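Local coordinates for protein Stk_08120 (Sulfolobus tokodaii str. 7, PDB 2EJX) that probably works as a fatty acid carrier, belonging to a family specific to thermoacidophiles with a Bet v 1-like fold, at residues A[9-14]-A[124-129]; A[19-24]-A[94-99]. One frame throughout, in Å; residues are numbered along the deposited sequence.

Interaction 1. Residues A[9-14]-A[124-129]; sequences KEIKTN and ENIDEI
Asp127 reaches off the long helix 105-137 and takes hold of Thr13 and Asn14, fastening the end of the outermost strand 7-12 to the C-terminal helix of the Bet v 1-like (helix-grip) fold. The carboxylate works with both oxygens: OD1 receives the hydroxyl OG1 of Thr13 at 2.5 Å, and OD2 receives the backbone N of Asn14 at 2.9 Å with an N-H...O angle of 158°. Each oxygen uses its syn lone pair, on the side of the other, so the two donors sit side by side in the fork of the carboxylate. The hydroxyl lies anti to its own backbone N (chi1 177°), the setting that turns it to the helix; it also accepts Gln15 N, closing an ST turn.

One residue earlier on the helix, Ile126 makes the apolar half. Ile11 CG2 lies 3.7 Å from Ile126 CG2 and equally close to Ile126 CG1, seated across the branch point as the two chains cross at a slant. The methyl CG2 of Ile126 also comes within 3.3 Å of Lys12 O. Lys12 itself starts out pointing away from the helix.

If a leucine took the place of Asp127, both acceptor oxygens would go, and Thr13 OG1 and Asn14 N would probably lose their shared anchor, leaving the turn less firmly tied to the helix. Both donors from 9-14 are neutral, so directed hydrogen bonds rather than a salt bridge hold the carboxylate across this contact; such a double grip would tend to stabilise its ionised form.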
ATOM      1  N   LYS A   9      -5.542   4.359   8.212  1.00 25.09           N
ATOM      2  CA  LYS A   9      -4.459   4.705   9.110  1.00 22.54           C
ATOM      3  C   LYS A   9      -3.946   6.064   8.706  1.00 22.33           C
ATOM      4  O   LYS A   9      -3.672   6.293   7.541  1.00 22.08           O
ATOM      5  CB  LYS A   9      -3.316   3.652   8.992  1.00 24.14           C
ATOM      6  CG  LYS A   9      -2.144   3.902  10.005  1.00 22.90           C
ATOM      7  CD  LYS A   9      -2.539   3.329  11.380  1.00 24.79           C
ATOM      8  CE  LYS A   9      -1.556   3.741  12.474  1.00 26.37           C
ATOM      9  NZ  LYS A   9      -2.118   3.219  13.769  1.00 28.32           N
ATOM     10  N   GLU A  10      -3.767   6.954   9.688  1.00 21.77           N
ATOM     11  CA  GLU A  10      -3.140   8.230   9.482  1.00 21.52           C
ATOM     12  C   GLU A  10      -1.680   8.014   9.743  1.00 22.56           C
ATOM     13  O   GLU A  10      -1.336   7.277  10.674  1.00 23.42           O
ATOM     14  CB  GLU A  10      -3.683   9.240  10.508  1.00 22.51           C
ATOM     15  CG  GLU A  10      -3.010  10.575  10.431  1.00 24.04           C
ATOM     16  CD  GLU A  10      -3.666  11.605  11.317  1.00 29.93           C
ATOM     17  OE1 GLU A  10      -3.224  11.745  12.462  1.00 31.04           O
ATOM     18  OE2 GLU A  10      -4.634  12.253  10.860  1.00 31.26           O
ATOM     19  N   ILE A  11      -0.835   8.604   8.891  1.00 21.84           N
ATOM     20  CA  ILE A  11       0.605   8.566   9.078  1.00 22.42           C
ATOM     21  C   ILE A  11       1.124   9.981   9.116  1.00 23.29           C
ATOM     22  O   ILE A  11       0.835  10.791   8.214  1.00 23.36           O
ATOM     23  CB  ILE A  11       1.278   7.794   7.927  1.00 22.08           C
ATOM     24  CG1 ILE A  11       0.770   6.340   7.914  1.00 24.42           C
ATOM     25  CG2 ILE A  11       2.873   7.867   8.028  1.00 23.48           C
ATOM     26  CD1 ILE A  11       1.547   5.392   7.023  1.00 25.80           C
ATOM     27  N   LYS A  12       1.952  10.253  10.129  1.00 23.89           N
ATOM     28  CA  LYS A  12       2.647  11.511  10.300  1.00 25.04           C
ATOM     29  C   LYS A  12       4.099  11.353   9.843  1.00 25.13           C
ATOM     30  O   LYS A  12       4.753  10.359  10.179  1.00 24.46           O
ATOM     31  CB  LYS A  12       2.603  11.914  11.777  1.00 25.60           C
ATOM     32  CG  LYS A  12       1.174  12.194  12.285  1.00 28.68           C
ATOM     33  CD  LYS A  12       0.906  13.711  12.112  1.00 31.58           C
ATOM     34  CE  LYS A  12      -0.525  14.111  12.392  1.00 33.09           C
ATOM     35  NZ  LYS A  12      -0.783  15.507  11.844  1.00 32.06           N
ATOM     36  N   THR A  13       4.602  12.327   9.094  1.00 25.64           N
ATOM     37  CA  THR A  13       5.965  12.253   8.569  1.00 26.78           C
ATOM     38  C   THR A  13       6.670  13.605   8.584  1.00 26.06           C
ATOM     39  O   THR A  13       6.055  14.643   8.368  1.00 26.40           O
ATOM     40  CB  THR A  13       5.990  11.666   7.112  1.00 27.03           C
ATOM     41  OG1 THR A  13       7.326  11.654   6.584  1.00 28.20           O
ATOM     42  CG2 THR A  13       5.135  12.508   6.170  1.00 29.20           C
ATOM     43  N   ASN A  14       7.960  13.577   8.910  1.00 27.79           N
ATOM     44  CA  ASN A  14       8.853  14.708   8.729  1.00 27.62           C
ATOM     45  C   ASN A  14       9.646  14.642   7.434  1.00 27.51           C
ATOM     46  O   ASN A  14      10.538  15.474   7.197  1.00 27.17           O
ATOM     47  CB  ASN A  14       9.848  14.738   9.883  1.00 29.27           C
ATOM     48  CG  ASN A  14       9.241  15.234  11.164  1.00 32.62           C
ATOM     49  OD1 ASN A  14       8.231  15.943  11.160  1.00 38.80           O
ATOM     50  ND2 ASN A  14       9.902  14.925  12.275  1.00 37.50           N
ATOM     51  N   GLU A 124       4.544   3.675  12.508  1.00 25.79           N
ATOM     52  CA  GLU A 124       5.554   3.766  13.569  1.00 25.51           C
ATOM     53  C   GLU A 124       6.963   3.919  13.047  1.00 25.56           C
ATOM     54  O   GLU A 124       7.806   4.455  13.766  1.00 26.82           O
ATOM     55  CB  GLU A 124       5.479   2.537  14.508  1.00 25.86           C
ATOM     56  CG  GLU A 124       4.233   2.501  15.403  1.00 27.98           C
ATOM     57  CD  GLU A 124       3.899   1.105  15.919  1.00 30.83           C
ATOM     58  OE1 GLU A 124       4.702   0.149  15.707  1.00 36.07           O
ATOM     59  OE2 GLU A 124       2.801   0.956  16.509  1.00 36.23           O
ATOM     60  N   ASN A 125       7.229   3.442  11.817  1.00 23.63           N
ATOM     61  CA  ASN A 125       8.564   3.429  11.227  1.00 22.46           C
ATOM     62  C   ASN A 125       8.712   4.231   9.917  1.00 22.71           C
ATOM     63  O   ASN A 125       9.697   4.104   9.203  1.00 21.31           O
ATOM     64  CB  ASN A 125       8.989   1.969  11.011  1.00 23.67           C
ATOM     65  CG  ASN A 125       9.095   1.211  12.346  1.00 24.32           C
ATOM     66  OD1 ASN A 125      10.049   1.445  13.148  1.00 24.88           O
ATOM     67  ND2 ASN A 125       8.107   0.356  12.619  1.00 23.72           N
ATOM     68  N   ILE A 126       7.742   5.083   9.618  1.00 21.20           N
ATOM     69  CA  ILE A 126       7.651   5.631   8.234  1.00 21.21           C
ATOM     70  C   ILE A 126       8.885   6.399   7.820  1.00 21.19           C
ATOM     71  O   ILE A 126       9.401   6.212   6.716  1.00 20.26           O
ATOM     72  CB  ILE A 126       6.364   6.531   8.048  1.00 20.10           C
ATOM     73  CG1 ILE A 126       6.211   6.997   6.612  1.00 21.00           C
ATOM     74  CG2 ILE A 126       6.376   7.669   9.038  1.00 20.87           C
ATOM     75  CD1 ILE A 126       6.025   5.881   5.579  1.00 21.62           C
ATOM     76  N   ASP A 127       9.420   7.227   8.710  1.00 21.61           N
ATOM     77  CA  ASP A 127      10.526   8.083   8.257  1.00 22.16           C
ATOM     78  C   ASP A 127      11.860   7.314   7.998  1.00 21.47           C
ATOM     79  O   ASP A 127      12.615   7.696   7.078  1.00 22.61           O
ATOM     80  CB  ASP A 127      10.698   9.250   9.207  1.00 24.04           C
ATOM     81  CG  ASP A 127       9.637  10.321   8.981  1.00 25.40           C
ATOM     82  OD1 ASP A 127       8.802  10.185   8.048  1.00 31.43           O
ATOM     83  OD2 ASP A 127       9.683  11.335   9.697  1.00 33.18           O
ATOM     84  N   GLU A 128      12.107   6.271   8.807  1.00 22.78           N
ATOM     85  CA  GLU A 128      13.250   5.344   8.652  1.00 22.64           C
ATOM     86  C   GLU A 128      13.053   4.502   7.394  1.00 22.83           C
ATOM     87  O   GLU A 128      13.966   4.344   6.602  1.00 22.07           O
ATOM     88  CB  GLU A 128      13.418   4.420   9.879  1.00 24.35           C
ATOM     89  CG  GLU A 128      13.659   5.160  11.247  1.00 28.94           C
ATOM     90  CD  GLU A 128      12.385   5.522  12.098  1.00 38.06           C
ATOM     91  OE1 GLU A 128      11.237   5.636  11.586  1.00 36.07           O
ATOM     92  OE2 GLU A 128      12.541   5.685  13.344  1.00 42.20           O
ATOM     93  N   ILE A 129      11.830   4.021   7.173  1.00 21.88           N
ATOM     94  CA  ILE A 129      11.563   3.245   5.922  1.00 21.09           C
ATOM     95  C   ILE A 129      11.826   4.142   4.663  1.00 20.75           C
ATOM     96  O   ILE A 129      12.506   3.758   3.688  1.00 20.92           O
ATOM     97  CB  ILE A 129      10.127   2.713   5.956  1.00 19.30           C
ATOM     98  CG1 ILE A 129      10.026   1.552   6.976  1.00 22.83           C
ATOM     99  CG2 ILE A 129       9.702   2.311   4.492  1.00 19.20           C
ATOM    100  CD1 ILE A 129       8.585   1.230   7.428  1.00 25.14           C
TER

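Interaction 2. Residues A[19-24]-A[94-99]; sequences VVMTIF and NTLQII
Thr95 OG1 is gripped by Asp92 OD1 and Lys12 NZ at the start of strand 95-102, and the next residue, Leu96, turns to the other face of the sheet to meet Val20, Met21 and Phe24 of helix 17-24. This is the inside of a Bet v 1-like helix-grip fold, where an antiparallel sheet wraps round a long C-terminal helix and short helices close one end. The helix segment runs nearly along the strand, at 19° and with the axes 10.5 Å apart, and side chains alone bridge the gap.

Leu96 CD2 does most of the touching. Val20 CG1 is its nearest neighbour at 3.7 Å, Phe24 CE2 follows at 4.0 Å, and Met21 SD comes in at 4.1 Å, so a single methyl sits among three helix residues. It is carried there by a chi1 of 60°, which wedges CG between the backbone N and the carbonyl carbon. Met21 starts off to one side, but its chain bends at chi2 and again at chi3, bringing the sulfur back over the leucine as the two side chains slide past each other in opposite directions.

The Phe24 ring is fixed from several directions. Val20 CG1 lies in the ring plane at its edge, 3.8 Å from Phe24 CD2, while Phe29 meets the ring edge-to-face, and Ile88 and Leu122 add contacts from the sheet and the long helix. Further along the strand, Ile98 crosses the phenylalanine at about a right angle, its terminal CD1 lying 3.8 Å from Phe24 CE1 and 3.9 Å from Phe24 CZ.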
ATOM      1  N   VAL A  19       7.797  13.575  -1.826  1.00 23.30           N
ATOM      2  CA  VAL A  19       8.616  12.368  -2.003  1.00 21.74           C
ATOM      3  C   VAL A  19       7.924  11.137  -1.446  1.00 20.95           C
ATOM      4  O   VAL A  19       7.917  10.096  -2.096  1.00 20.66           O
ATOM      5  CB  VAL A  19      10.044  12.589  -1.390  1.00 22.14           C
ATOM      6  CG1 VAL A  19      10.851  11.266  -1.378  1.00 24.48           C
ATOM      7  CG2 VAL A  19      10.786  13.643  -2.257  1.00 24.65           C
ATOM      8  N   VAL A  20       7.359  11.257  -0.257  1.00 19.97           N
ATOM      9  CA  VAL A  20       6.671  10.143   0.358  1.00 21.10           C
ATOM     10  C   VAL A  20       5.493   9.647  -0.487  1.00 21.34           C
ATOM     11  O   VAL A  20       5.308   8.439  -0.686  1.00 20.68           O
ATOM     12  CB  VAL A  20       6.222  10.512   1.768  1.00 20.33           C
ATOM     13  CG1 VAL A  20       5.407   9.385   2.393  1.00 23.17           C
ATOM     14  CG2 VAL A  20       7.511  10.860   2.692  1.00 20.03           C
ATOM     15  N   MET A  21       4.668  10.593  -0.915  1.00 22.75           N
ATOM     16  CA  MET A  21       3.546  10.289  -1.821  1.00 23.89           C
ATOM     17  C   MET A  21       4.028   9.591  -3.103  1.00 25.27           C
ATOM     18  O   MET A  21       3.400   8.628  -3.584  1.00 25.61           O
ATOM     19  CB  MET A  21       2.782  11.572  -2.161  1.00 24.64           C
ATOM     20  CG  MET A  21       1.992  12.204  -1.015  1.00 25.32           C
ATOM     21  SD  MET A  21       0.665  11.100  -0.409  1.00 26.95           S
ATOM     22  CE  MET A  21      -0.449  11.135  -1.782  1.00 26.79           C
ATOM     23  N   THR A  22       5.096  10.100  -3.703  1.00 24.55           N
ATOM     24  CA  THR A  22       5.681   9.468  -4.882  1.00 25.32           C
ATOM     25  C   THR A  22       6.103   8.014  -4.652  1.00 24.46           C
ATOM     26  O   THR A  22       5.848   7.157  -5.496  1.00 24.84           O
ATOM     27  CB  THR A  22       6.868  10.305  -5.471  1.00 24.62           C
ATOM     28  OG1 THR A  22       6.399  11.606  -5.800  1.00 26.47           O
ATOM     29  CG2 THR A  22       7.410   9.670  -6.746  1.00 26.39           C
ATOM     30  N   ILE A  23       6.760   7.731  -3.516  1.00 23.16           N
ATOM     31  CA  ILE A  23       7.114   6.376  -3.158  1.00 22.91           C
ATOM     32  C   ILE A  23       5.853   5.493  -2.993  1.00 23.13           C
ATOM     33  O   ILE A  23       5.828   4.373  -3.469  1.00 23.43           O
ATOM     34  CB  ILE A  23       8.112   6.347  -1.936  1.00 21.41           C
ATOM     35  CG1 ILE A  23       9.429   6.998  -2.370  1.00 21.06           C
ATOM     36  CG2 ILE A  23       8.334   4.932  -1.331  1.00 21.33           C
ATOM     37  CD1 ILE A  23      10.399   7.290  -1.162  1.00 22.66           C
ATOM     38  N   PHE A  24       4.820   6.015  -2.382  1.00 23.59           N
ATOM     39  CA  PHE A  24       3.579   5.253  -2.213  1.00 24.92           C
ATOM     40  C   PHE A  24       2.916   4.938  -3.570  1.00 25.36           C
ATOM     41  O   PHE A  24       2.217   3.916  -3.687  1.00 26.24           O
ATOM     42  CB  PHE A  24       2.614   5.993  -1.265  1.00 25.08           C
ATOM     43  CG  PHE A  24       2.772   5.594   0.171  1.00 25.79           C
ATOM     44  CD1 PHE A  24       2.375   4.324   0.591  1.00 25.57           C
ATOM     45  CD2 PHE A  24       3.334   6.485   1.114  1.00 25.35           C
ATOM     46  CE1 PHE A  24       2.526   3.923   1.921  1.00 26.91           C
ATOM     47  CE2 PHE A  24       3.456   6.102   2.442  1.00 23.44           C
ATOM     48  CZ  PHE A  24       3.069   4.827   2.845  1.00 23.74           C
ATOM     49  N   ASN A  94       2.547  17.305   6.550  1.00 28.65           N
ATOM     50  CA  ASN A  94       3.198  16.308   7.413  1.00 28.82           C
ATOM     51  C   ASN A  94       2.350  15.086   7.684  1.00 26.89           C
ATOM     52  O   ASN A  94       2.645  14.363   8.606  1.00 25.16           O
ATOM     53  CB  ASN A  94       3.598  16.907   8.786  1.00 30.03           C
ATOM     54  CG  ASN A  94       4.650  17.990   8.674  1.00 36.33           C
ATOM     55  OD1 ASN A  94       5.852  17.705   8.529  1.00 41.59           O
ATOM     56  ND2 ASN A  94       4.216  19.248   8.795  1.00 41.28           N
ATOM     57  N   THR A  95       1.265  14.893   6.921  1.00 25.41           N
ATOM     58  CA  THR A  95       0.272  13.889   7.271  1.00 25.81           C
ATOM     59  C   THR A  95      -0.344  13.328   6.000  1.00 25.87           C
ATOM     60  O   THR A  95      -0.674  14.083   5.079  1.00 26.55           O
ATOM     61  CB  THR A  95      -0.885  14.478   8.133  1.00 25.64           C
ATOM     62  OG1 THR A  95      -0.330  15.392   9.076  1.00 25.97           O
ATOM     63  CG2 THR A  95      -1.619  13.393   8.881  1.00 28.19           C
ATOM     64  N   LEU A  96      -0.513  12.012   5.979  1.00 25.40           N
ATOM     65  CA  LEU A  96      -1.270  11.373   4.953  1.00 25.49           C
ATOM     66  C   LEU A  96      -2.259  10.381   5.543  1.00 24.95           C
ATOM     67  O   LEU A  96      -2.209  10.060   6.743  1.00 23.20           O
ATOM     68  CB  LEU A  96      -0.360  10.727   3.896  1.00 26.28           C
ATOM     69  CG  LEU A  96       0.649   9.641   4.249  1.00 28.49           C
ATOM     70  CD1 LEU A  96       0.059   8.217   4.327  1.00 31.24           C
ATOM     71  CD2 LEU A  96       1.776   9.660   3.235  1.00 28.47           C
ATOM     72  N   GLN A  97      -3.173   9.921   4.691  1.00 24.69           N
ATOM     73  CA  GLN A  97      -4.132   8.881   5.078  1.00 24.49           C
ATOM     74  C   GLN A  97      -4.057   7.747   4.090  1.00 23.49           C
ATOM     75  O   GLN A  97      -4.015   7.989   2.886  1.00 23.20           O
ATOM     76  CB  GLN A  97      -5.576   9.481   5.097  1.00 25.69           C
ATOM     77  CG  GLN A  97      -6.642   8.625   5.845  1.00 27.02           C
ATOM     78  CD  GLN A  97      -6.543   8.583   7.381  1.00 30.26           C
ATOM     79  OE1 GLN A  97      -7.102   7.687   8.027  1.00 33.51           O
ATOM     80  NE2 GLN A  97      -5.863   9.537   7.958  1.00 29.39           N
ATOM     81  N   ILE A  98      -4.108   6.518   4.600  1.00 22.87           N
ATOM     82  CA  ILE A  98      -4.193   5.301   3.785  1.00 23.48           C
ATOM     83  C   ILE A  98      -5.539   4.666   4.091  1.00 24.60           C
ATOM     84  O   ILE A  98      -5.886   4.494   5.275  1.00 25.32           O
ATOM     85  CB  ILE A  98      -3.055   4.302   4.125  1.00 22.97           C
ATOM     86  CG1 ILE A  98      -1.690   5.013   3.959  1.00 22.66           C
ATOM     87  CG2 ILE A  98      -3.190   3.010   3.305  1.00 23.11           C
ATOM     88  CD1 ILE A  98      -0.468   4.105   4.192  1.00 24.54           C
ATOM     89  N   ILE A  99      -6.296   4.387   3.029  1.00 24.74           N
ATOM     90  CA  ILE A  99      -7.601   3.767   3.178  1.00 25.50           C
ATOM     91  C   ILE A  99      -7.632   2.580   2.217  1.00 25.16           C
ATOM     92  O   ILE A  99      -7.467   2.769   1.017  1.00 24.90           O
ATOM     93  CB  ILE A  99      -8.765   4.714   2.758  1.00 25.81           C
ATOM     94  CG1 ILE A  99      -8.697   6.046   3.511  1.00 27.78           C
ATOM     95  CG2 ILE A  99     -10.111   4.048   3.004  1.00 26.08           C
ATOM     96  CD1 ILE A  99      -8.135   7.191   2.636  1.00 30.02           C
TER

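The two contacts lie with their centres about 9 Å apart, and interaction 2 is nested in the chain loop that interaction 1 closes. Strands 7-12 and 95-102 are antiparallel neighbours, joined between the contacts by a probable hydrogen bond from Thr13 N to Asn94 O (2.9 Å). Ile11 of interaction 1 packs on Leu96 and Ile98 of interaction 2, while Phe24 touches Leu122 on the long helix, so one apolar layer runs through both. Interaction 1 ties the sheet edge to that helix in a partly buried place near the surface; interaction 2 is wholly buried and packs the short helix 17-24 against the inner face of the sheet.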